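Long-range contact in laminin subunit ALPHA-1 (Mus musculus, PDB 2JD4), which helps build basement membranes as the alpha chain of laminin-111, its LG4-5 domains carrying metal sites and probably attaching it to the cell surface: residues Lys217-Leu222 against Ser315-Thr320. The protein carries 4 engineered substitutions. Sequence-based numbering, arbitrary orientation.
Sequences KVRLDL and STSADT. With MG (magnesium ion), chain D.
Val218 and Thr320 meet where two antiparallel loops of the second laminin G domain run side by side. Their side chains lie across one another at a slant. Thr320 OG1 sits between its own backbone N and carbonyl carbon (chi1 70°). There Thr320 OG1 accepts from Val218 N at 3.0 Å, and it also bonds to Tyr216 O. Val218 CG2 meets both OG1 and CG2 of Thr320, with Thr320 CG2 3.8 Å from Val218 CG2. The other Val218 branch, CG1, is anti to its backbone N (chi1 177°) and meets Ala318 CB at 3.8 Å.

Arg219 and Ala318 form a single antiparallel beta bridge, a hydrogen-bonded pair. Ala318 N gives Arg219 O a nearly straight bond of 2.9 Å. Ala318 O accepts hydrogen bonds from Arg219 N and Thr320 N, on opposite faces of its plane; the latter closes an inverse gamma turn centred on Asp319. Leu220 CD1 lies 3.7 Å from Ser317 CB. Lys292 NZ bonds to the carbonyls of Arg219, Leu220 and Thr316.

Ser317 OG donates to Asp319 OD1 at 2.7 Å, from above the carboxylate plane. Asp319 OD2 binds magnesium at 2.2 Å, as does Asp246. Ser317 O accepts from a metal-bound water. A valine in place of Thr320 would probably leave Val218 N without its acceptor and Tyr216 O without the hydroxyl it bonds to. The chemistry implies a metal-binding loop in which Ser317 probably limits turning of the Asp319 carboxylate, while the Arg219-Ala318 backbone pair and the Val218 N to Thr320 OG1 bond tie this loop to residues 218-219.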
loop_
_atom_site.group_PDB
_atom_site.type_symbol
_atom_site.label_atom_id
_atom_site.label_comp_id
_atom_site.label_asym_id
_atom_site.label_seq_id
_atom_site.Cartn_x
_atom_site.Cartn_y
_atom_site.Cartn_z
ATOM N N LYS A 217 2.337 -13.972 -16.757
ATOM C CA LYS A 217 3.191 -14.693 -17.700
ATOM C C LYS A 217 4.548 -14.008 -17.825
ATOM O O LYS A 217 4.646 -12.926 -18.404
ATOM C CB LYS A 217 2.529 -14.750 -19.082
ATOM C CG LYS A 217 1.193 -15.471 -19.110
ATOM C CD LYS A 217 0.587 -15.436 -20.506
ATOM C CE LYS A 217 -0.799 -16.054 -20.519
ATOM N NZ LYS A 217 -1.407 -16.006 -21.876
ATOM N N VAL A 218 5.593 -14.637 -17.299
ATOM C CA VAL A 218 6.928 -14.056 -17.362
ATOM C C VAL A 218 7.429 -13.975 -18.803
ATOM O O VAL A 218 7.920 -12.934 -19.243
ATOM C CB VAL A 218 7.927 -14.872 -16.516
ATOM C CG1 VAL A 218 9.316 -14.293 -16.647
ATOM C CG2 VAL A 218 7.488 -14.862 -15.049
ATOM N N ARG A 219 7.305 -15.078 -19.533
ATOM C CA ARG A 219 7.735 -15.139 -20.925
ATOM C C ARG A 219 9.238 -14.906 -21.077
ATOM O O ARG A 219 10.030 -15.396 -20.275
ATOM C CB ARG A 219 6.956 -14.118 -21.764
ATOM C CG ARG A 219 5.452 -14.150 -21.524
ATOM C CD ARG A 219 4.821 -15.460 -21.963
ATOM N NE ARG A 219 4.392 -15.431 -23.359
ATOM C CZ ARG A 219 3.442 -14.629 -23.832
ATOM N NH1 ARG A 219 2.814 -13.782 -23.026
ATOM N NH2 ARG A 219 3.114 -14.676 -25.117
ATOM N N LEU A 220 9.631 -14.146 -22.097
ATOM C CA LEU A 220 11.050 -13.906 -22.358
ATOM C C LEU A 220 11.742 -12.798 -21.571
ATOM O O LEU A 220 12.845 -12.994 -21.060
ATOM C CB LEU A 220 11.275 -13.650 -23.853
ATOM C CG LEU A 220 11.050 -14.806 -24.832
ATOM C CD1 LEU A 220 9.589 -15.222 -24.835
ATOM C CD2 LEU A 220 11.477 -14.367 -26.221
ATOM N N ASP A 221 11.117 -11.630 -21.481
ATOM C CA ASP A 221 11.743 -10.523 -20.772
ATOM C C ASP A 221 10.892 -9.953 -19.642
ATOM O O ASP A 221 9.677 -9.775 -19.778
ATOM C CB ASP A 221 12.113 -9.417 -21.766
ATOM C CG ASP A 221 12.979 -8.338 -21.143
ATOM O OD1 ASP A 221 12.498 -7.636 -20.227
ATOM O OD2 ASP A 221 14.145 -8.197 -21.569
ATOM N N LEU A 222 11.551 -9.673 -18.522
ATOM C CA LEU A 222 10.891 -9.127 -17.345
ATOM C C LEU A 222 11.925 -8.535 -16.390
ATOM O O LEU A 222 12.919 -9.181 -16.059
ATOM C CB LEU A 222 10.103 -10.222 -16.622
ATOM C CG LEU A 222 9.471 -9.821 -15.286
ATOM C CD1 LEU A 222 8.384 -8.775 -15.515
ATOM C CD2 LEU A 222 8.894 -11.049 -14.610
ATOM N N SER A 315 16.053 -23.155 -24.118
ATOM C CA SER A 315 14.745 -22.505 -24.097
ATOM C C SER A 315 14.931 -21.141 -23.431
ATOM O O SER A 315 15.781 -20.992 -22.554
ATOM C CB SER A 315 13.751 -23.338 -23.286
ATOM O OG SER A 315 13.724 -24.682 -23.731
ATOM N N THR A 316 14.139 -20.152 -23.833
ATOM C CA THR A 316 14.271 -18.813 -23.266
ATOM C C THR A 316 13.008 -18.245 -22.623
ATOM O O THR A 316 13.065 -17.217 -21.951
ATOM C CB THR A 316 14.747 -17.810 -24.338
ATOM O OG1 THR A 316 13.853 -17.850 -25.460
ATOM C CG2 THR A 316 16.154 -18.152 -24.800
ATOM N N SER A 317 11.873 -18.902 -22.824
ATOM C CA SER A 317 10.624 -18.411 -22.255
ATOM C C SER A 317 10.228 -19.103 -20.955
ATOM O O SER A 317 10.182 -20.330 -20.879
ATOM C CB SER A 317 9.491 -18.558 -23.273
ATOM O OG SER A 317 8.243 -18.174 -22.718
ATOM N N ALA A 318 9.965 -18.306 -19.923
ATOM C CA ALA A 318 9.528 -18.847 -18.640
ATOM C C ALA A 318 8.017 -18.803 -18.758
ATOM O O ALA A 318 7.378 -17.791 -18.458
ATOM C CB ALA A 318 9.999 -17.970 -17.497
ATOM N N ASP A 319 7.447 -19.906 -19.217
ATOM C CA ASP A 319 6.016 -19.971 -19.426
ATOM C C ASP A 319 5.192 -20.168 -18.173
ATOM O O ASP A 319 4.656 -21.246 -17.926
ATOM C CB ASP A 319 5.703 -21.051 -20.457
ATOM C CG ASP A 319 6.385 -20.781 -21.781
ATOM O OD1 ASP A 319 6.074 -19.744 -22.410
ATOM O OD2 ASP A 319 7.246 -21.586 -22.181
ATOM N N THR A 320 5.107 -19.106 -17.379
ATOM C CA THR A 320 4.319 -19.128 -16.160
ATOM C C THR A 320 2.963 -18.560 -16.543
ATOM O O THR A 320 2.812 -17.933 -17.592
ATOM C CB THR A 320 4.925 -18.226 -15.064
ATOM O OG1 THR A 320 4.781 -16.848 -15.438
ATOM C CG2 THR A 320 6.401 -18.540 -14.869
HETATM MG MG MG D . 8.245 -23.384 -21.397
HETATM O O HOH W 1 10.085 -22.577 -22.218
HETATM O O HOH W 2 6.453 -24.128 -20.926
HETATM O O HOH W 3 9.407 -25.126 -20.630
#